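PDB 3M4X: NOL1/NOP2/sun family protein, which probably methylates ribosomal RNA as an RsmB/RsmF-type methyltransferase, pairing a Rossmann-like catalytic domain with a PUA-like domain expected to bind RNA. Local coordinates for residues G174-I179 with I221-N226; K227-Y232 with V297-F302. All coordinates share one frame; numbering follows the deposited sequence.

Interaction 1 of 2, residues G174-I179 with I221-N226; sequences GFFDRI and IKMLKN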
ATOM      1  N   GLY A 174       5.029 -14.477  16.030  1.00 41.53           N
ATOM      2  CA  GLY A 174       5.806 -15.354  15.160  1.00 40.07           C
ATOM      3  C   GLY A 174       5.213 -15.706  13.794  1.00 38.75           C
ATOM      4  O   GLY A 174       5.598 -16.716  13.181  1.00 32.44           O
ATOM      5  N   PHE A 175       4.301 -14.873  13.302  1.00 36.48           N
ATOM      6  CA  PHE A 175       3.474 -15.224  12.135  1.00 34.22           C
ATOM      7  C   PHE A 175       4.071 -14.868  10.755  1.00 32.50           C
ATOM      8  O   PHE A 175       3.980 -15.659   9.813  1.00 33.92           O
ATOM      9  CB  PHE A 175       2.086 -14.595  12.309  1.00 35.51           C
ATOM     10  CG  PHE A 175       1.129 -14.850  11.165  1.00 41.74           C
ATOM     11  CD1 PHE A 175       0.416 -16.039  11.083  1.00 44.34           C
ATOM     12  CD2 PHE A 175       0.894 -13.875  10.212  1.00 38.85           C
ATOM     13  CE1 PHE A 175      -0.479 -16.258  10.051  1.00 41.66           C
ATOM     14  CE2 PHE A 175      -0.002 -14.083   9.182  1.00 34.30           C
ATOM     15  CZ  PHE A 175      -0.689 -15.275   9.100  1.00 40.79           C
ATOM     16  N   PHE A 176       4.693 -13.698  10.649  1.00 27.66           N
ATOM     17  CA  PHE A 176       5.062 -13.123   9.354  1.00 27.66           C
ATOM     18  C   PHE A 176       6.445 -13.458   8.821  1.00 26.70           C
ATOM     19  O   PHE A 176       7.434 -13.507   9.557  1.00 32.10           O
ATOM     20  CB  PHE A 176       4.939 -11.589   9.409  1.00 26.65           C
ATOM     21  CG  PHE A 176       3.539 -11.107   9.626  1.00 25.61           C
ATOM     22  CD1 PHE A 176       3.129 -10.667  10.868  1.00 28.94           C
ATOM     23  CD2 PHE A 176       2.622 -11.119   8.587  1.00 30.90           C
ATOM     24  CE1 PHE A 176       1.817 -10.227  11.070  1.00 32.56           C
ATOM     25  CE2 PHE A 176       1.318 -10.676   8.771  1.00 29.35           C
ATOM     26  CZ  PHE A 176       0.918 -10.223  10.011  1.00 30.64           C
ATOM     27  N   ASP A 177       6.509 -13.633   7.510  1.00 26.61           N
ATOM     28  CA  ASP A 177       7.787 -13.682   6.803  1.00 31.56           C
ATOM     29  C   ASP A 177       8.453 -12.319   6.724  1.00 28.21           C
ATOM     30  O   ASP A 177       9.665 -12.214   6.607  1.00 24.63           O
ATOM     31  CB  ASP A 177       7.576 -14.166   5.369  1.00 34.84           C
ATOM     32  CG  ASP A 177       7.115 -15.583   5.307  1.00 31.16           C
ATOM     33  OD1 ASP A 177       7.946 -16.461   5.600  1.00 37.40           O
ATOM     34  OD2 ASP A 177       5.929 -15.820   4.970  1.00 33.31           O
ATOM     35  N   ARG A 178       7.657 -11.269   6.770  1.00 31.25           N
ATOM     36  CA  ARG A 178       8.159  -9.979   6.356  1.00 32.65           C
ATOM     37  C   ARG A 178       7.313  -8.897   6.969  1.00 29.51           C
ATOM     38  O   ARG A 178       6.081  -8.968   6.932  1.00 28.38           O
ATOM     39  CB  ARG A 178       8.084  -9.904   4.836  1.00 30.45           C
ATOM     40  CG  ARG A 178       8.820  -8.764   4.156  1.00 29.57           C
ATOM     41  CD  ARG A 178       9.168  -9.230   2.718  1.00 27.57           C
ATOM     42  NE  ARG A 178      10.603  -9.195   2.537  1.00 39.70           N
ATOM     43  CZ  ARG A 178      11.382 -10.254   2.409  1.00 42.99           C
ATOM     44  NH1 ARG A 178      10.882 -11.471   2.408  1.00 39.35           N
ATOM     45  NH2 ARG A 178      12.678 -10.077   2.270  1.00 56.95           N
ATOM     46  N   ILE A 179       7.973  -7.911   7.565  1.00 29.10           N
ATOM     47  CA  ILE A 179       7.255  -6.800   8.164  1.00 32.64           C
ATOM     48  C   ILE A 179       7.866  -5.463   7.773  1.00 30.74           C
ATOM     49  O   ILE A 179       9.074  -5.264   7.866  1.00 32.64           O
ATOM     50  CB  ILE A 179       7.199  -6.915   9.708  1.00 31.05           C
ATOM     51  CG1 ILE A 179       6.556  -8.240  10.138  1.00 30.18           C
ATOM     52  CG2 ILE A 179       6.454  -5.718  10.310  1.00 30.26           C
ATOM     53  CD1 ILE A 179       6.472  -8.416  11.668  1.00 29.12           C
ATOM     54  N   ILE A 221       8.824  -6.944  16.212  1.00 29.83           N
ATOM     55  CA  ILE A 221       9.761  -8.060  16.229  1.00 34.19           C
ATOM     56  C   ILE A 221       9.140  -9.359  16.744  1.00 36.41           C
ATOM     57  O   ILE A 221       9.532 -10.455  16.314  1.00 36.81           O
ATOM     58  CB  ILE A 221      11.037  -7.728  17.014  1.00 43.46           C
ATOM     59  CG1 ILE A 221      11.796  -6.617  16.301  1.00 51.56           C
ATOM     60  CG2 ILE A 221      11.925  -8.944  17.117  1.00 46.11           C
ATOM     61  CD1 ILE A 221      13.208  -6.474  16.742  1.00 55.64           C
ATOM     62  N   LYS A 222       8.160  -9.244  17.638  1.00 29.74           N
ATOM     63  CA  LYS A 222       7.470 -10.433  18.135  1.00 30.67           C
ATOM     64  C   LYS A 222       6.647 -11.144  17.038  1.00 36.15           C
ATOM     65  O   LYS A 222       6.325 -12.343  17.140  1.00 38.07           O
ATOM     66  CB  LYS A 222       6.577 -10.081  19.324  1.00 29.57           C
ATOM     67  CG  LYS A 222       7.319  -9.473  20.498  1.00 30.21           C
ATOM     68  CD  LYS A 222       6.400  -9.385  21.697  1.00 37.77           C
ATOM     69  CE  LYS A 222       6.809  -8.280  22.649  1.00 43.83           C
ATOM     70  NZ  LYS A 222       5.682  -7.999  23.599  1.00 46.80           N
HETATM   71  N   MSE A 223       6.310 -10.419  15.979  1.00 28.99           N
HETATM   72  CA  MSE A 223       5.465 -11.004  14.949  1.00 32.10           C
HETATM   73  C   MSE A 223       6.229 -11.640  13.794  1.00 30.44           C
HETATM   74  O   MSE A 223       5.635 -12.088  12.820  1.00 38.64           O
HETATM   75  CB  MSE A 223       4.446  -9.976  14.480  1.00 37.68           C
HETATM   76  CG  MSE A 223       3.527  -9.585  15.631  1.00 38.79           C
HETATM   77 SE   MSE A 223       2.134  -8.344  15.135  1.00 51.81          SE
HETATM   78  CE  MSE A 223       3.139  -6.635  15.155  1.00 28.39           C
ATOM     79  N   LEU A 224       7.547 -11.713  13.941  1.00 32.56           N
ATOM     80  CA  LEU A 224       8.430 -12.218  12.903  1.00 34.46           C
ATOM     81  C   LEU A 224       8.636 -13.717  13.058  1.00 36.21           C
ATOM     82  O   LEU A 224       8.768 -14.207  14.176  1.00 36.75           O
ATOM     83  CB  LEU A 224       9.789 -11.533  13.014  1.00 33.63           C
ATOM     84  CG  LEU A 224      10.368 -10.617  11.937  1.00 39.53           C
ATOM     85  CD1 LEU A 224       9.476 -10.454  10.701  1.00 31.84           C
ATOM     86  CD2 LEU A 224      10.752  -9.267  12.553  1.00 36.29           C
ATOM     87  N   LYS A 225       8.657 -14.445  11.939  1.00 29.18           N
ATOM     88  CA  LYS A 225       9.036 -15.849  11.973  1.00 32.60           C
ATOM     89  C   LYS A 225      10.540 -15.899  12.144  1.00 31.37           C
ATOM     90  O   LYS A 225      11.214 -14.894  11.985  1.00 35.39           O
ATOM     91  CB  LYS A 225       8.667 -16.563  10.669  1.00 33.66           C
ATOM     92  CG  LYS A 225       7.181 -16.710  10.386  1.00 36.09           C
ATOM     93  CD  LYS A 225       6.956 -17.179   8.946  1.00 35.13           C
ATOM     94  CE  LYS A 225       7.768 -18.447   8.621  1.00 34.88           C
ATOM     95  NZ  LYS A 225       7.657 -18.804   7.169  1.00 34.67           N
ATOM     96  N   ASN A 226      11.070 -17.071  12.459  1.00 30.09           N
ATOM     97  CA  ASN A 226      12.506 -17.265  12.392  1.00 32.30           C
ATOM     98  C   ASN A 226      12.965 -16.995  10.965  1.00 34.83           C
ATOM     99  O   ASN A 226      12.409 -17.569  10.011  1.00 25.88           O
ATOM    100  CB  ASN A 226      12.876 -18.702  12.782  1.00 33.60           C
ATOM    101  CG  ASN A 226      14.381 -18.941  12.776  1.00 34.97           C
ATOM    102  OD1 ASN A 226      14.912 -19.563  11.863  1.00 38.93           O
ATOM    103  ND2 ASN A 226      15.074 -18.439  13.797  1.00 28.37           N
TER
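The Phe-176 ring meets Met-223, a selenomethionine, at its edge: CB of Met-223 lies in the ring plane, 3.9 Å from CD1 of Phe-176. One face of that ring is taken by its own neighbour, with CD2 of Phe-175 sitting over its centre, while CD1 of Phe-176 lies in plane at the edge of the Phe-175 ring. Alongside the rings the backbones pair in parallel. Phe-176 N gives a nearly straight bond to Met-223 O (2.9 Å), and Lys-225 N returns one to Phe-176 O (2.8 Å), a bridge between Phe-176 and Leu-224. Gly-174, whose positive phi of 59° suits glycine, donates its N to Lys-222 O at 2.7 Å. The Lys-225 chain passes over the carbonyls of 174-176 and bends at chi3 (53°), bringing NZ within 2.8 Å of Asp-177 OD1 in a salt bridge on the syn side, tilted out of the carboxylate plane; OD2 is held by the backbone N of Lys-108. The Ile-179 side chain crosses that of Met-223 at about a right angle, CD1 meeting CB, while its CG1 packs on CD1 of Leu-224. The contact joins strand 176-182 to the segment just past helix 205-222, with strand 108-111 and helix 165-172 packed against Met-223.

Interaction 2 of 2, residues K227-Y232 with V297-F302; sequences KGQLIY and VAKLTF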
ATOM      1  N   LYS A 227      13.980 -16.137  10.835  1.00 33.15           N
ATOM      2  CA  LYS A 227      14.548 -15.715   9.545  1.00 32.42           C
ATOM      3  C   LYS A 227      13.601 -14.792   8.766  1.00 38.00           C
ATOM      4  O   LYS A 227      13.814 -14.507   7.588  1.00 38.93           O
ATOM      5  CB  LYS A 227      15.013 -16.911   8.697  1.00 37.81           C
ATOM      6  CG  LYS A 227      16.331 -17.539   9.194  1.00 45.22           C
ATOM      7  CD  LYS A 227      16.699 -18.825   8.449  1.00 48.33           C
ATOM      8  CE  LYS A 227      16.905 -20.002   9.437  1.00 83.22           C
ATOM      9  NZ  LYS A 227      17.537 -21.240   8.852  1.00 78.82           N
ATOM     10  N   GLY A 228      12.558 -14.324   9.442  1.00 37.32           N
ATOM     11  CA  GLY A 228      11.678 -13.324   8.877  1.00 32.21           C
ATOM     12  C   GLY A 228      12.449 -12.030   8.701  1.00 36.79           C
ATOM     13  O   GLY A 228      13.483 -11.801   9.340  1.00 31.43           O
ATOM     14  N   GLN A 229      11.947 -11.167   7.830  1.00 35.01           N
ATOM     15  CA  GLN A 229      12.656  -9.938   7.537  1.00 34.35           C
ATOM     16  C   GLN A 229      11.881  -8.730   7.985  1.00 31.54           C
ATOM     17  O   GLN A 229      10.652  -8.680   7.896  1.00 33.11           O
ATOM     18  CB  GLN A 229      13.023  -9.858   6.054  1.00 37.17           C
ATOM     19  CG  GLN A 229      13.878 -11.040   5.623  1.00 42.50           C
ATOM     20  CD  GLN A 229      14.933 -10.651   4.614  1.00 51.07           C
ATOM     21  OE1 GLN A 229      14.638 -10.441   3.435  1.00 43.64           O
ATOM     22  NE2 GLN A 229      16.174 -10.541   5.073  1.00 56.88           N
ATOM     23  N   LEU A 230      12.630  -7.769   8.499  1.00 29.43           N
ATOM     24  CA  LEU A 230      12.091  -6.515   8.977  1.00 30.14           C
ATOM     25  C   LEU A 230      12.656  -5.389   8.146  1.00 33.38           C
ATOM     26  O   LEU A 230      13.877  -5.243   8.018  1.00 33.21           O
ATOM     27  CB  LEU A 230      12.510  -6.295  10.422  1.00 34.30           C
ATOM     28  CG  LEU A 230      12.264  -4.893  10.956  1.00 32.86           C
ATOM     29  CD1 LEU A 230      10.778  -4.644  11.053  1.00 35.19           C
ATOM     30  CD2 LEU A 230      12.912  -4.775  12.300  1.00 37.29           C
ATOM     31  N   ILE A 231      11.764  -4.599   7.571  1.00 33.53           N
ATOM     32  CA  ILE A 231      12.163  -3.399   6.875  1.00 32.19           C
ATOM     33  C   ILE A 231      11.703  -2.187   7.697  1.00 35.31           C
ATOM     34  O   ILE A 231      10.508  -2.037   7.976  1.00 37.26           O
ATOM     35  CB  ILE A 231      11.593  -3.343   5.442  1.00 30.76           C
ATOM     36  CG1 ILE A 231      12.259  -4.388   4.533  1.00 32.02           C
ATOM     37  CG2 ILE A 231      11.802  -1.952   4.845  1.00 32.47           C
ATOM     38  CD1 ILE A 231      11.687  -5.798   4.634  1.00 30.60           C
ATOM     39  N   TYR A 232      12.659  -1.349   8.101  1.00 26.46           N
ATOM     40  CA  TYR A 232      12.374  -0.134   8.873  1.00 26.93           C
ATOM     41  C   TYR A 232      12.650   1.117   8.060  1.00 29.75           C
ATOM     42  O   TYR A 232      13.677   1.224   7.386  1.00 32.23           O
ATOM     43  CB  TYR A 232      13.234  -0.084  10.134  1.00 33.55           C
ATOM     44  CG  TYR A 232      13.113   1.200  10.939  1.00 30.52           C
ATOM     45  CD1 TYR A 232      12.001   1.438  11.727  1.00 29.48           C
ATOM     46  CD2 TYR A 232      14.123   2.165  10.920  1.00 31.45           C
ATOM     47  CE1 TYR A 232      11.885   2.587  12.479  1.00 29.94           C
ATOM     48  CE2 TYR A 232      14.019   3.337  11.674  1.00 32.53           C
ATOM     49  CZ  TYR A 232      12.896   3.537  12.460  1.00 37.06           C
ATOM     50  OH  TYR A 232      12.754   4.685  13.226  1.00 33.92           O
ATOM     51  N   VAL A 297      16.022   3.979   5.061  1.00 31.42           N
ATOM     52  CA  VAL A 297      15.525   2.608   5.043  1.00 35.06           C
ATOM     53  C   VAL A 297      16.571   1.597   5.469  1.00 36.00           C
ATOM     54  O   VAL A 297      17.741   1.728   5.132  1.00 32.42           O
ATOM     55  CB  VAL A 297      15.013   2.166   3.651  1.00 40.20           C
ATOM     56  CG1 VAL A 297      14.365   0.788   3.762  1.00 36.07           C
ATOM     57  CG2 VAL A 297      14.009   3.137   3.142  1.00 49.83           C
ATOM     58  N   ALA A 298      16.132   0.567   6.189  1.00 37.64           N
ATOM     59  CA  ALA A 298      17.012  -0.514   6.606  1.00 33.57           C
ATOM     60  C   ALA A 298      16.296  -1.862   6.485  1.00 30.30           C
ATOM     61  O   ALA A 298      15.086  -1.966   6.735  1.00 31.63           O
ATOM     62  CB  ALA A 298      17.491  -0.275   8.045  1.00 35.19           C
ATOM     63  N   LYS A 299      17.027  -2.891   6.075  1.00 33.93           N
ATOM     64  CA  LYS A 299      16.471  -4.247   6.040  1.00 33.72           C
ATOM     65  C   LYS A 299      17.245  -5.157   6.993  1.00 33.96           C
ATOM     66  O   LYS A 299      18.466  -5.203   6.946  1.00 36.46           O
ATOM     67  CB  LYS A 299      16.506  -4.832   4.627  1.00 36.46           C
ATOM     68  CG  LYS A 299      15.937  -6.240   4.540  1.00 43.89           C
ATOM     69  CD  LYS A 299      15.745  -6.695   3.087  1.00 45.30           C
ATOM     70  CE  LYS A 299      17.082  -6.839   2.389  1.00 44.55           C
ATOM     71  NZ  LYS A 299      16.995  -7.522   1.071  1.00 41.71           N
ATOM     72  N   LEU A 300      16.531  -5.882   7.846  1.00 34.23           N
ATOM     73  CA  LEU A 300      17.166  -6.773   8.815  1.00 37.44           C
ATOM     74  C   LEU A 300      16.553  -8.157   8.776  1.00 38.58           C
ATOM     75  O   LEU A 300      15.394  -8.313   8.407  1.00 33.66           O
ATOM     76  CB  LEU A 300      17.026  -6.207  10.236  1.00 33.06           C
ATOM     77  CG  LEU A 300      17.642  -4.812  10.390  1.00 36.99           C
ATOM     78  CD1 LEU A 300      16.550  -3.735  10.394  1.00 33.12           C
ATOM     79  CD2 LEU A 300      18.501  -4.742  11.655  1.00 35.32           C
ATOM     80  N   THR A 301      17.341  -9.153   9.170  1.00 35.97           N
ATOM     81  CA  THR A 301      16.846 -10.497   9.350  1.00 32.48           C
ATOM     82  C   THR A 301      16.776 -10.831  10.839  1.00 38.14           C
ATOM     83  O   THR A 301      17.715 -10.575  11.595  1.00 33.18           O
ATOM     84  CB  THR A 301      17.753 -11.517   8.660  1.00 33.18           C
ATOM     85  OG1 THR A 301      17.763 -11.291   7.248  1.00 26.89           O
ATOM     86  CG2 THR A 301      17.258 -12.919   8.921  1.00 33.09           C
ATOM     87  N   PHE A 302      15.653 -11.398  11.261  1.00 34.43           N
ATOM     88  CA  PHE A 302      15.480 -11.832  12.643  1.00 34.72           C
ATOM     89  C   PHE A 302      15.839 -13.316  12.780  1.00 37.21           C
ATOM     90  O   PHE A 302      15.369 -14.139  12.000  1.00 30.87           O
ATOM     91  CB  PHE A 302      14.025 -11.591  13.059  1.00 33.33           C
ATOM     92  CG  PHE A 302      13.655 -12.169  14.386  1.00 35.55           C
ATOM     93  CD1 PHE A 302      14.129 -11.606  15.562  1.00 36.61           C
ATOM     94  CD2 PHE A 302      12.814 -13.275  14.461  1.00 37.71           C
ATOM     95  CE1 PHE A 302      13.768 -12.124  16.793  1.00 34.02           C
ATOM     96  CE2 PHE A 302      12.466 -13.805  15.680  1.00 38.97           C
ATOM     97  CZ  PHE A 302      12.942 -13.225  16.852  1.00 39.60           C
TER
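Strands 228-232 and 297-302 run antiparallel at 157°, their axes 4.6 Å apart, with the hydrogen-bonded pairs Leu-230/Leu-300 and Tyr-232/Ala-298 alternating with the non-hydrogen-bonded pairs Gln-229/Thr-301 and Ile-231/Lys-299.

The side chains sort onto two faces. On the face of Gln-229, the carboxamide swings across the neighbouring strand through a bend at chi2 (-143°), and NE2 donates to OG1 of Thr-301 at 2.8 Å with the hydroxyl close to the amide plane. That hydroxyl has a second partner in the carboxylate of Glu-258, so the side-chain hydrogen bonding continues from Gln-229 through Thr-301 to strand 255-258. Next along this face, Ile-231 and Lys-299 lie side by side, CG1 of Ile-231 being 4.1 Å from CG of Lys-299. CG2 of Ile-231 meets CG1 of Val-297 at 3.9 Å, near helix 95-101.

The other face is mostly apolar: CD2 of Leu-230 approaches CD1 of Leu-300 at 4.2 Å. Tyr-232 and Ala-298 share this face, but the tyrosine side chain leads away to pack on helices 205-222 and 243-252, and its hydroxyl bonds to the backbone carbonyl of Glu-241.

Reciprocal backbone bonds close the Leu-230 pair, Leu-230 N to Leu-300 O at 2.8 Å and Leu-300 N to Leu-230 O at 2.7 Å. At the Lys-227 end, Phe-302 N reaches Gly-228 O in a straight bond, whereas the one from Lys-227 N to Phe-302 O is more bent. Strand 295-302 is inserted antiparallel between 228-234 and 255-258 in a mixed sheet layered between helices, as in the Rossmann-like methyltransferase fold.

Interactions 1 and 2 reach the same sheet through the neighbouring strands 176-182 and 228-234, their centres about 10 Å apart. In interaction 1 the chain leaves helix 205-222 and pairs briefly beside 174-179; it then turns a corner at 226-227 and enters strand 228-234, the first partner in interaction 2. Strand 176-182 lies next to that strand in parallel, and probable hydrogen bonds connect the two contacts: Asp-177 O to Gln-229 N and Ile-179 O to Ile-231 N, each 2.8 Å. At the corner, Lys-225 O packs against CD2 of Phe-302 at 3.4 Å. Strand 228-234 thus lies between a parallel neighbour, 176-182, and an antiparallel one, 295-302.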